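Local structure of CurM Sulfotransferase (Moorea producta, 4GBM) at residues L47-S56 and E244-R255; S57-P68 and R131-Y140. The protein probably transfers a sulfonate group from the donor PAPS to a polyketide intermediate of the curacin biosynthetic pathway. The protein carries 2 engineered substitutions. All coordinates share one frame; numbering follows the deposited sequence.

Interaction 1 of 2, residues L47-S56 and E244-R255; sequences LLRVMLAGHS and EPELLQPYQGDR. With A3P (adenosine-3'-5'-diphosphate), chain G.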
loop_
_atom_site.group_PDB
_atom_site.type_symbol
_atom_site.label_atom_id
_atom_site.label_comp_id
_atom_site.label_asym_id
_atom_site.label_seq_id
_atom_site.Cartn_x
_atom_site.Cartn_y
_atom_site.Cartn_z
ATOM N N LEU A 47 -5.331 5.067 -3.697
ATOM C CA LEU A 47 -6.764 5.087 -4.010
ATOM C C LEU A 47 -7.508 3.957 -3.289
ATOM O O LEU A 47 -8.510 4.203 -2.619
ATOM C CB LEU A 47 -6.987 4.989 -5.516
ATOM C CG LEU A 47 -8.447 4.833 -5.959
ATOM C CD1 LEU A 47 -9.268 6.092 -5.659
ATOM C CD2 LEU A 47 -8.469 4.517 -7.448
ATOM N N LEU A 48 -7.004 2.734 -3.409
ATOM C CA LEU A 48 -7.651 1.606 -2.746
ATOM C C LEU A 48 -7.701 1.760 -1.222
ATOM O O LEU A 48 -8.753 1.539 -0.604
ATOM C CB LEU A 48 -6.987 0.284 -3.150
ATOM C CG LEU A 48 -7.618 -0.959 -2.512
ATOM C CD1 LEU A 48 -9.103 -1.116 -2.878
ATOM C CD2 LEU A 48 -6.829 -2.202 -2.920
ATOM N N ARG A 49 -6.586 2.157 -0.611
ATOM C CA ARG A 49 -6.587 2.288 0.852
ATOM C C ARG A 49 -7.548 3.381 1.310
ATOM O O ARG A 49 -8.192 3.247 2.347
ATOM C CB ARG A 49 -5.166 2.442 1.422
ATOM C CG ARG A 49 -4.601 3.855 1.491
ATOM C CD ARG A 49 -4.908 4.549 2.827
ATOM N NE ARG A 49 -4.421 5.927 2.788
ATOM C CZ ARG A 49 -4.981 6.949 3.427
ATOM N NH1 ARG A 49 -4.463 8.166 3.282
ATOM N NH2 ARG A 49 -6.058 6.771 4.197
ATOM N N VAL A 50 -7.686 4.431 0.502
ATOM C CA VAL A 50 -8.605 5.535 0.815
ATOM C C VAL A 50 -10.068 5.102 0.660
ATOM O O VAL A 50 -10.909 5.463 1.479
ATOM C CB VAL A 50 -8.278 6.810 -0.007
ATOM C CG1 VAL A 50 -9.342 7.890 0.198
ATOM C CG2 VAL A 50 -6.903 7.358 0.399
ATOM N N MET A 51 -10.367 4.323 -0.378
ATOM C CA MET A 51 -11.700 3.720 -0.506
ATOM C C MET A 51 -12.050 2.929 0.747
ATOM O O MET A 51 -13.124 3.110 1.324
ATOM C CB MET A 51 -11.781 2.815 -1.726
ATOM C CG MET A 51 -11.755 3.570 -3.035
ATOM S SD MET A 51 -11.375 2.425 -4.376
ATOM C CE MET A 51 -11.903 3.324 -5.795
ATOM N N LEU A 52 -11.137 2.054 1.162
ATOM C CA LEU A 52 -11.377 1.214 2.339
ATOM C C LEU A 52 -11.469 2.014 3.643
ATOM O O LEU A 52 -12.132 1.577 4.582
ATOM C CB LEU A 52 -10.311 0.121 2.465
ATOM C CG LEU A 52 -10.267 -0.890 1.310
ATOM C CD1 LEU A 52 -9.111 -1.876 1.481
ATOM C CD2 LEU A 52 -11.591 -1.640 1.182
ATOM N N ALA A 53 -10.811 3.175 3.692
ATOM C CA ALA A 53 -10.839 4.044 4.880
ATOM C C ALA A 53 -12.252 4.501 5.243
ATOM O O ALA A 53 -12.516 4.856 6.396
ATOM C CB ALA A 53 -9.918 5.256 4.689
ATOM N N GLY A 54 -13.148 4.481 4.259
ATOM C CA GLY A 54 -14.538 4.864 4.466
ATOM C C GLY A 54 -15.404 3.825 5.156
ATOM O O GLY A 54 -16.473 4.156 5.662
ATOM N N HIS A 55 -14.940 2.577 5.197
ATOM C CA HIS A 55 -15.736 1.494 5.765
ATOM C C HIS A 55 -15.694 1.493 7.296
ATOM O O HIS A 55 -14.620 1.558 7.885
ATOM C CB HIS A 55 -15.239 0.153 5.234
ATOM C CG HIS A 55 -16.238 -0.949 5.373
ATOM N ND1 HIS A 55 -16.577 -1.497 6.590
ATOM C CD2 HIS A 55 -16.976 -1.604 4.445
ATOM C CE1 HIS A 55 -17.488 -2.439 6.408
ATOM N NE2 HIS A 55 -17.747 -2.523 5.115
ATOM N N SER A 56 -16.857 1.383 7.933
ATOM C CA SER A 56 -16.937 1.434 9.395
ATOM C C SER A 56 -16.247 0.275 10.119
ATOM O O SER A 56 -15.951 0.386 11.314
ATOM C CB SER A 56 -18.395 1.554 9.856
ATOM O OG SER A 56 -19.119 0.362 9.618
ATOM N N GLU A 244 -20.572 -1.050 2.037
ATOM C CA GLU A 244 -21.038 0.249 2.526
ATOM C C GLU A 244 -20.853 1.276 1.420
ATOM O O GLU A 244 -19.842 1.232 0.717
ATOM C CB GLU A 244 -20.260 0.675 3.777
ATOM C CG GLU A 244 -20.555 -0.182 5.007
ATOM C CD GLU A 244 -19.871 0.304 6.276
ATOM O OE1 GLU A 244 -20.119 -0.310 7.336
ATOM O OE2 GLU A 244 -19.104 1.290 6.228
ATOM N N PRO A 245 -21.809 2.212 1.274
ATOM C CA PRO A 245 -21.745 3.203 0.193
ATOM C C PRO A 245 -20.462 4.036 0.213
ATOM O O PRO A 245 -19.999 4.480 -0.836
ATOM C CB PRO A 245 -22.954 4.102 0.465
ATOM C CG PRO A 245 -23.873 3.281 1.265
ATOM C CD PRO A 245 -23.047 2.338 2.066
ATOM N N GLU A 246 -19.891 4.218 1.402
ATOM C CA GLU A 246 -18.679 5.016 1.579
ATOM C C GLU A 246 -17.474 4.467 0.801
ATOM O O GLU A 246 -16.524 5.204 0.501
ATOM C CB GLU A 246 -18.350 5.119 3.077
ATOM C CG GLU A 246 -19.295 6.025 3.876
ATOM C CD GLU A 246 -20.590 5.352 4.351
ATOM O OE1 GLU A 246 -20.842 4.162 4.050
ATOM O OE2 GLU A 246 -21.369 6.039 5.046
ATOM N N LEU A 247 -17.508 3.179 0.463
ATOM C CA LEU A 247 -16.427 2.588 -0.331
ATOM C C LEU A 247 -16.260 3.263 -1.685
ATOM O O LEU A 247 -15.148 3.334 -2.222
ATOM C CB LEU A 247 -16.665 1.089 -0.548
ATOM C CG LEU A 247 -16.610 0.217 0.699
ATOM C CD1 LEU A 247 -17.179 -1.144 0.371
ATOM C CD2 LEU A 247 -15.183 0.103 1.265
ATOM N N LEU A 248 -17.373 3.750 -2.238
ATOM C CA LEU A 248 -17.389 4.337 -3.576
ATOM C C LEU A 248 -17.162 5.842 -3.563
ATOM O O LEU A 248 -17.219 6.491 -4.616
ATOM C CB LEU A 248 -18.724 4.026 -4.268
ATOM C CG LEU A 248 -18.988 2.548 -4.566
ATOM C CD1 LEU A 248 -20.467 2.336 -4.846
ATOM C CD2 LEU A 248 -18.151 2.063 -5.735
ATOM N N GLN A 249 -16.905 6.393 -2.376
ATOM C CA GLN A 249 -16.786 7.844 -2.225
ATOM C C GLN A 249 -15.483 8.260 -1.543
ATOM O O GLN A 249 -15.513 8.832 -0.454
ATOM C CB GLN A 249 -17.982 8.390 -1.441
ATOM C CG GLN A 249 -19.353 7.962 -1.988
ATOM C CD GLN A 249 -19.659 8.523 -3.365
ATOM O OE1 GLN A 249 -19.118 9.559 -3.771
ATOM N NE2 GLN A 249 -20.552 7.845 -4.091
ATOM N N PRO A 250 -14.331 8.013 -2.199
ATOM C CA PRO A 250 -13.054 8.257 -1.519
ATOM C C PRO A 250 -12.717 9.727 -1.251
ATOM O O PRO A 250 -11.793 10.007 -0.488
ATOM C CB PRO A 250 -12.022 7.625 -2.468
ATOM C CG PRO A 250 -12.681 7.617 -3.806
ATOM C CD PRO A 250 -14.138 7.391 -3.524
ATOM N N TYR A 251 -13.473 10.645 -1.857
ATOM C CA TYR A 251 -13.277 12.092 -1.653
ATOM C C TYR A 251 -14.220 12.697 -0.612
ATOM O O TYR A 251 -14.293 13.923 -0.461
ATOM C CB TYR A 251 -13.343 12.837 -2.999
ATOM C CG TYR A 251 -12.177 12.470 -3.881
ATOM C CD1 TYR A 251 -10.960 13.140 -3.772
ATOM C CD2 TYR A 251 -12.274 11.410 -4.780
ATOM C CE1 TYR A 251 -9.863 12.780 -4.559
ATOM C CE2 TYR A 251 -11.194 11.036 -5.570
ATOM C CZ TYR A 251 -9.992 11.730 -5.456
ATOM O OH TYR A 251 -8.926 11.354 -6.228
ATOM N N GLN A 252 -14.934 11.834 0.107
ATOM C CA GLN A 252 -15.859 12.276 1.153
ATOM C C GLN A 252 -15.379 11.834 2.536
ATOM O O GLN A 252 -14.801 10.756 2.686
ATOM C CB GLN A 252 -17.271 11.738 0.882
ATOM C CG GLN A 252 -17.945 12.346 -0.348
ATOM C CD GLN A 252 -19.350 11.807 -0.609
ATOM O OE1 GLN A 252 -19.895 11.033 0.179
ATOM N NE2 GLN A 252 -19.939 12.222 -1.724
ATOM N N GLY A 253 -15.627 12.669 3.543
ATOM C CA GLY A 253 -15.273 12.348 4.927
ATOM C C GLY A 253 -13.800 12.535 5.248
ATOM O O GLY A 253 -13.035 13.028 4.422
ATOM N N ASP A 254 -13.410 12.155 6.463
ATOM C CA ASP A 254 -12.012 12.223 6.887
ATOM C C ASP A 254 -11.366 10.866 6.655
ATOM O O ASP A 254 -11.640 9.893 7.365
ATOM C CB ASP A 254 -11.895 12.649 8.361
ATOM C CG ASP A 254 -10.441 12.881 8.818
ATOM O OD1 ASP A 254 -9.475 12.522 8.101
ATOM O OD2 ASP A 254 -10.265 13.428 9.928
ATOM N N ARG A 255 -10.516 10.809 5.639
ATOM C CA ARG A 255 -9.828 9.572 5.290
ATOM C C ARG A 255 -8.322 9.744 5.374
ATOM O O ARG A 255 -7.566 9.073 4.665
ATOM C CB ARG A 255 -10.271 9.112 3.909
ATOM C CG ARG A 255 -11.763 8.864 3.896
ATOM C CD ARG A 255 -12.225 8.268 2.620
ATOM N NE ARG A 255 -13.680 8.187 2.608
ATOM C CZ ARG A 255 -14.380 7.238 2.000
ATOM N NH1 ARG A 255 -13.772 6.245 1.343
ATOM N NH2 ARG A 255 -15.702 7.284 2.058
HETATM P P1 A3P G . -0.034 8.713 -11.570
HETATM O O1P A3P G . 1.463 8.881 -11.628
HETATM O O2P A3P G . -0.742 9.862 -10.897
HETATM O O3P A3P G . -0.630 8.284 -12.881
HETATM P P2 A3P G . 0.071 4.442 -5.758
HETATM O O4P A3P G . 0.160 2.952 -5.660
HETATM O O5P A3P G . 1.385 5.169 -5.794
HETATM O O6P A3P G . -0.917 5.036 -4.790
HETATM O "O5'" A3P G . -0.538 4.714 -7.232
HETATM C "C5'" A3P G . -0.545 6.048 -7.750
HETATM C "C4'" A3P G . -1.389 6.017 -9.001
HETATM O "O4'" A3P G . -2.760 5.836 -8.627
HETATM C "C3'" A3P G . -1.381 7.338 -9.744
HETATM O "O3'" A3P G . -0.215 7.438 -10.576
HETATM C "C2'" A3P G . -2.694 7.251 -10.513
HETATM O "O2'" A3P G . -2.507 6.604 -11.774
HETATM C "C1'" A3P G . -3.592 6.376 -9.646
HETATM N N9 A3P G . -4.659 7.195 -9.015
HETATM C C8 A3P G . -4.532 8.091 -8.015
HETATM N N7 A3P G . -5.724 8.675 -7.720
HETATM C C5 A3P G . -6.634 8.137 -8.559
HETATM C C6 A3P G . -8.089 8.285 -8.803
HETATM N N6 A3P G . -8.818 9.148 -8.053
HETATM N N1 A3P G . -8.643 7.525 -9.785
HETATM C C2 A3P G . -7.923 6.650 -10.524
HETATM N N3 A3P G . -6.598 6.464 -10.347
HETATM C C4 A3P G . -5.933 7.163 -9.399
HETATM O O HOH W 1 -19.080 3.922 6.760
#

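Interaction 2 of 2, residues S57-P68 and R131-Y140; sequences SLFSPPELHLLP and RLLVDKSPTY. With ZN (zinc ion), chain F.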
loop_
_atom_site.group_PDB
_atom_site.type_symbol
_atom_site.label_atom_id
_atom_site.label_comp_id
_atom_site.label_asym_id
_atom_site.label_seq_id
_atom_site.Cartn_x
_atom_site.Cartn_y
_atom_site.Cartn_z
ATOM N N SER A 57 -16.002 -0.827 9.411
ATOM C CA SER A 57 -15.367 -2.014 10.003
ATOM C C SER A 57 -13.852 -2.009 9.862
ATOM O O SER A 57 -13.173 -2.892 10.394
ATOM C CB SER A 57 -15.907 -3.297 9.360
ATOM O OG SER A 57 -17.298 -3.456 9.592
ATOM N N LEU A 58 -13.337 -1.025 9.132
ATOM C CA LEU A 58 -11.922 -1.001 8.752
ATOM C C LEU A 58 -11.247 0.270 9.236
ATOM O O LEU A 58 -11.904 1.292 9.457
ATOM C CB LEU A 58 -11.779 -1.127 7.227
ATOM C CG LEU A 58 -12.448 -2.326 6.532
ATOM C CD1 LEU A 58 -12.211 -2.262 5.029
ATOM C CD2 LEU A 58 -11.962 -3.663 7.096
ATOM N N PHE A 59 -9.933 0.197 9.428
ATOM C CA PHE A 59 -9.134 1.383 9.694
ATOM C C PHE A 59 -7.960 1.341 8.740
ATOM O O PHE A 59 -7.164 0.413 8.791
ATOM C CB PHE A 59 -8.639 1.419 11.142
ATOM C CG PHE A 59 -7.871 2.660 11.471
ATOM C CD1 PHE A 59 -6.483 2.684 11.364
ATOM C CD2 PHE A 59 -8.536 3.821 11.856
ATOM C CE1 PHE A 59 -5.767 3.841 11.651
ATOM C CE2 PHE A 59 -7.823 4.986 12.151
ATOM C CZ PHE A 59 -6.437 4.993 12.048
ATOM N N SER A 60 -7.870 2.333 7.856
ATOM C CA SER A 60 -6.963 2.253 6.711
ATOM C C SER A 60 -6.155 3.551 6.561
ATOM O O SER A 60 -6.566 4.464 5.827
ATOM C CB SER A 60 -7.784 1.947 5.451
ATOM O OG SER A 60 -6.965 1.688 4.334
ATOM N N PRO A 61 -5.017 3.648 7.271
ATOM C CA PRO A 61 -4.240 4.885 7.338
ATOM C C PRO A 61 -3.170 5.007 6.248
ATOM O O PRO A 61 -2.886 4.026 5.558
ATOM C CB PRO A 61 -3.550 4.766 8.703
ATOM C CG PRO A 61 -3.282 3.300 8.837
ATOM C CD PRO A 61 -4.502 2.631 8.214
ATOM N N PRO A 62 -2.555 6.203 6.114
ATOM C CA PRO A 62 -1.313 6.307 5.343
ATOM C C PRO A 62 -0.250 5.400 5.965
ATOM O O PRO A 62 -0.400 4.974 7.121
ATOM C CB PRO A 62 -0.901 7.780 5.513
ATOM C CG PRO A 62 -2.122 8.487 6.011
ATOM C CD PRO A 62 -2.900 7.469 6.787
ATOM N N GLU A 63 0.804 5.122 5.201
ATOM C CA GLU A 63 1.854 4.177 5.588
ATOM C C GLU A 63 2.352 4.351 7.024
ATOM O O GLU A 63 2.774 5.436 7.429
ATOM C CB GLU A 63 3.037 4.270 4.614
ATOM C CG GLU A 63 2.832 3.549 3.274
ATOM C CD GLU A 63 2.033 4.325 2.221
ATOM O OE1 GLU A 63 1.589 5.476 2.457
ATOM O OE2 GLU A 63 1.852 3.751 1.129
ATOM N N LEU A 64 2.323 3.255 7.777
ATOM C CA LEU A 64 2.751 3.264 9.179
ATOM C C LEU A 64 4.256 3.072 9.330
ATOM O O LEU A 64 4.827 3.452 10.358
ATOM C CB LEU A 64 2.011 2.176 9.963
ATOM C CG LEU A 64 0.488 2.310 10.040
ATOM C CD1 LEU A 64 -0.125 1.044 10.618
ATOM C CD2 LEU A 64 0.078 3.540 10.837
ATOM N N HIS A 65 4.897 2.470 8.325
ATOM C CA HIS A 65 6.345 2.197 8.362
ATOM C C HIS A 65 6.788 1.423 9.620
ATOM O O HIS A 65 7.841 1.707 10.200
ATOM C CB HIS A 65 7.165 3.494 8.199
ATOM C CG HIS A 65 6.705 4.368 7.069
ATOM N ND1 HIS A 65 6.961 4.071 5.750
ATOM C CD2 HIS A 65 6.007 5.527 7.063
ATOM C CE1 HIS A 65 6.451 5.014 4.978
ATOM N NE2 HIS A 65 5.856 5.904 5.751
ATOM N N LEU A 66 5.989 0.435 10.011
ATOM C CA LEU A 66 6.301 -0.408 11.166
ATOM C C LEU A 66 6.904 -1.747 10.739
ATOM O O LEU A 66 7.959 -2.147 11.243
ATOM C CB LEU A 66 5.044 -0.647 12.005
ATOM C CG LEU A 66 4.434 0.553 12.743
ATOM C CD1 LEU A 66 3.093 0.161 13.330
ATOM C CD2 LEU A 66 5.366 1.066 13.836
ATOM N N LEU A 67 6.244 -2.410 9.787
ATOM C CA LEU A 67 6.595 -3.779 9.389
ATOM C C LEU A 67 8.083 -4.043 9.080
ATOM O O LEU A 67 8.580 -5.121 9.408
ATOM C CB LEU A 67 5.706 -4.261 8.232
ATOM C CG LEU A 67 5.672 -5.770 7.965
ATOM C CD1 LEU A 67 5.114 -6.546 9.167
ATOM C CD2 LEU A 67 4.858 -6.041 6.714
ATOM N N PRO A 68 8.804 -3.075 8.464
ATOM C CA PRO A 68 10.218 -3.350 8.172
ATOM C C PRO A 68 11.164 -3.396 9.386
ATOM O O PRO A 68 12.321 -3.798 9.234
ATOM C CB PRO A 68 10.621 -2.185 7.254
ATOM C CG PRO A 68 9.337 -1.652 6.715
ATOM C CD PRO A 68 8.368 -1.811 7.844
ATOM N N ARG A 131 -12.647 -2.428 14.814
ATOM C CA ARG A 131 -12.198 -2.272 13.425
ATOM C C ARG A 131 -10.957 -3.117 13.131
ATOM O O ARG A 131 -10.152 -3.380 14.030
ATOM C CB ARG A 131 -11.910 -0.802 13.110
ATOM C CG ARG A 131 -13.145 0.094 13.119
ATOM C CD ARG A 131 -12.770 1.565 12.995
ATOM N NE ARG A 131 -12.184 2.077 14.237
ATOM C CZ ARG A 131 -11.786 3.334 14.421
ATOM N NH1 ARG A 131 -11.893 4.226 13.442
ATOM N NH2 ARG A 131 -11.273 3.697 15.590
ATOM N N LEU A 132 -10.825 -3.540 11.875
ATOM C CA LEU A 132 -9.646 -4.259 11.388
ATOM C C LEU A 132 -8.688 -3.312 10.675
ATOM O O LEU A 132 -9.098 -2.528 9.823
ATOM C CB LEU A 132 -10.036 -5.364 10.395
ATOM C CG LEU A 132 -10.801 -6.618 10.832
ATOM C CD1 LEU A 132 -10.985 -7.504 9.604
ATOM C CD2 LEU A 132 -10.088 -7.393 11.940
ATOM N N LEU A 133 -7.404 -3.417 11.005
ATOM C CA LEU A 133 -6.374 -2.615 10.356
ATOM C C LEU A 133 -6.117 -3.072 8.925
ATOM O O LEU A 133 -5.996 -4.267 8.659
ATOM C CB LEU A 133 -5.076 -2.687 11.161
ATOM C CG LEU A 133 -3.879 -1.896 10.639
ATOM C CD1 LEU A 133 -4.157 -0.402 10.676
ATOM C CD2 LEU A 133 -2.655 -2.217 11.481
ATOM N N VAL A 134 -6.080 -2.100 8.018
ATOM C CA VAL A 134 -5.618 -2.289 6.647
ATOM C C VAL A 134 -4.254 -1.645 6.556
ATOM O O VAL A 134 -4.108 -0.433 6.747
ATOM C CB VAL A 134 -6.562 -1.623 5.627
ATOM C CG1 VAL A 134 -6.015 -1.802 4.217
ATOM C CG2 VAL A 134 -7.974 -2.186 5.746
ATOM N N ASP A 135 -3.252 -2.470 6.278
ATOM C CA ASP A 135 -1.862 -2.039 6.245
ATOM C C ASP A 135 -1.353 -2.095 4.799
ATOM O O ASP A 135 -1.122 -3.172 4.250
ATOM C CB ASP A 135 -1.027 -2.925 7.183
ATOM C CG ASP A 135 0.385 -2.413 7.373
ATOM O OD1 ASP A 135 1.014 -2.787 8.388
ATOM O OD2 ASP A 135 0.867 -1.642 6.518
ATOM N N LYS A 136 -1.184 -0.915 4.195
ATOM C CA LYS A 136 -0.750 -0.779 2.799
ATOM C C LYS A 136 0.607 -0.086 2.679
ATOM O O LYS A 136 0.811 0.989 3.248
ATOM C CB LYS A 136 -1.784 0.040 2.004
ATOM C CG LYS A 136 -1.499 0.160 0.481
ATOM C CD LYS A 136 -0.523 1.314 0.099
ATOM C CE LYS A 136 -1.220 2.676 0.081
ATOM N NZ LYS A 136 -0.314 3.686 -0.561
ATOM N N SER A 137 1.514 -0.694 1.916
ATOM C CA SER A 137 2.735 -0.015 1.459
ATOM C C SER A 137 3.317 -0.744 0.255
ATOM O O SER A 137 3.526 -1.951 0.317
ATOM C CB SER A 137 3.806 0.061 2.554
ATOM O OG SER A 137 4.990 0.652 2.038
ATOM N N PRO A 138 3.611 -0.015 -0.837
ATOM C CA PRO A 138 4.241 -0.691 -1.974
ATOM C C PRO A 138 5.655 -1.185 -1.667
ATOM O O PRO A 138 6.166 -2.078 -2.356
ATOM C CB PRO A 138 4.275 0.394 -3.058
ATOM C CG PRO A 138 3.203 1.323 -2.699
ATOM C CD PRO A 138 3.182 1.350 -1.182
ATOM N N THR A 139 6.277 -0.641 -0.625
ATOM C CA THR A 139 7.653 -1.011 -0.312
ATOM C C THR A 139 7.785 -2.432 0.261
ATOM O O THR A 139 8.873 -3.026 0.187
ATOM C CB THR A 139 8.333 0.013 0.620
ATOM O OG1 THR A 139 7.695 -0.003 1.893
ATOM C CG2 THR A 139 8.257 1.407 0.030
ATOM N N TYR A 140 6.696 -2.983 0.814
ATOM C CA TYR A 140 6.744 -4.338 1.402
ATOM C C TYR A 140 7.181 -5.376 0.371
ATOM O O TYR A 140 7.956 -6.279 0.681
ATOM C CB TYR A 140 5.393 -4.767 1.986
ATOM C CG TYR A 140 4.857 -3.903 3.105
ATOM C CD1 TYR A 140 5.709 -3.126 3.901
ATOM C CD2 TYR A 140 3.489 -3.885 3.387
ATOM C CE1 TYR A 140 5.193 -2.338 4.941
ATOM C CE2 TYR A 140 2.969 -3.096 4.410
ATOM C CZ TYR A 140 3.833 -2.331 5.183
ATOM O OH TYR A 140 3.319 -1.551 6.193
HETATM ZN ZN ZN F . 8.175 2.544 4.898
HETATM O O HOH W 2 -1.051 3.339 3.356
HETATM O O HOH W 3 -2.175 1.361 5.884
HETATM O O HOH W 4 -1.660 5.782 1.705
HETATM O O HOH W 5 0.655 1.128 6.813
HETATM O O HOH W 6 4.135 1.230 5.793
HETATM O O HOH W 7 3.894 -1.004 8.686
HETATM O O HOH W 8 8.620 3.239 2.921
#

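Interaction 1 of 2, residues L47-S56 and E244-R255
Arg255 lays its guanidinium group against the last turn of helix 45-53, with Gly54 CA centred over one face, 3.4 Å from CZ of Arg255. In the plane of the group, Arg255 NH1 donates to Val50 O at 3.0 Å, and NH1 and NH2 grip Glu246 O end-on, NH2 at 2.7 Å; NE turns to Gln252 O. A leucine here would probably leave Val50 O without its side-chain donor and untie the 3-10 segment 245-248 from that turn. In return Arg49 NH2 donates to Arg255 O (2.8 Å). The Glu244 carboxylate stacks on the His55 ring, planes 6° apart, and takes Ser56 N on OE2 (2.8 Å) and Ser56 OG on the syn lone pair of OE1 (2.6 Å); a Ser56 chi1 of 70° turns OG to the same carboxylate as its own N. His55 NE2 bonds to Pro242 O and ND1 to Ser57 N, together setting the ring's turn. Pro250 CB packs on Val50 CG1 (3.8 Å). In the plane of the Tyr251 ring, at its edge, A3P N6 donates to Tyr251 OH at 2.9 Å, while Leu47 CD2 touches the adenine: the nucleotide pocket of a sulfotransferase, built on the helix that follows its phosphate-binding loop.

Interaction 2 of 2, residues S57-P68 and R131-Y140
Leu58 and Phe59 pair in parallel with Leu132 and Leu133. Leu132 N donates to Ser57 O, Phe59 N to Leu132 O, and Val134 N to Phe59 O at 2.8 Å, the last nearly straight at 173°.

Apolar contacts lie on both faces of this ladder. Leu58 CB and CD2 rest on Val134 CG2 and Leu132 CB, whereas Leu133 CD1 reaches the edge of the Phe59 ring at CD1 (3.9 Å) and also touches Pro61 CD. Farther on, Leu67 CD2 stands squarely over one face of Tyr140, 3.9 Å from the ring centroid, and Ser137 CB covers the opposite face.

Arg131 sets its guanidinium face against the Phe59 ring edge, NH1 3.7 Å from Phe59 CD2; its NE bonds to Ile128 O.

The charged pair is Glu63 OE2 with Lys136 NZ, a 2.7 Å salt bridge met on the syn side but 28° out of the carboxylate plane. Lys136 folds at chi2 and chi3 to bring NZ back to Glu63, and Ser45 OG and Thr46 OG1 hold the same nitrogen.

Tyr140 OH makes a very short bond, 2.5 Å, to Asp135 OD2. Waters 6 and 7 carry that hydroxyl on to His65 N and Leu66 N. His65 ND1 binds zinc at 2.1 Å, with water 8 a further ligand.

Strand 58-59 is an edge strand of the five-stranded parallel sheet, and 132-136 pairs on its other side with 35-39. Helices 87-96 and 117-128 both pack on Phe59, the second also on Leu133, and helix 45-53 on Leu58.

In the fold
The first segments of the two interactions are consecutive in the chain: helix 45-53 runs through Ser56 into strand 58-59, and interaction 2 is nested in the loop closed by interaction 1. Their centres lie about 15 Å apart, yet they touch directly. Arg49 O and Ser60 OG are 2.8 Å apart, a probable hydrogen bond, and Arg49 CD packs at 3.4 Å on Pro61 O. Interaction 1 touches the adenine through Leu47 and Tyr251; Lys136 NZ of interaction 2 lies near the 5'-phosphate, 4.5 Å from A3P O6P. Ser45 and Thr46, at the start of the helix, hydrogen-bond both A3P and Lys136.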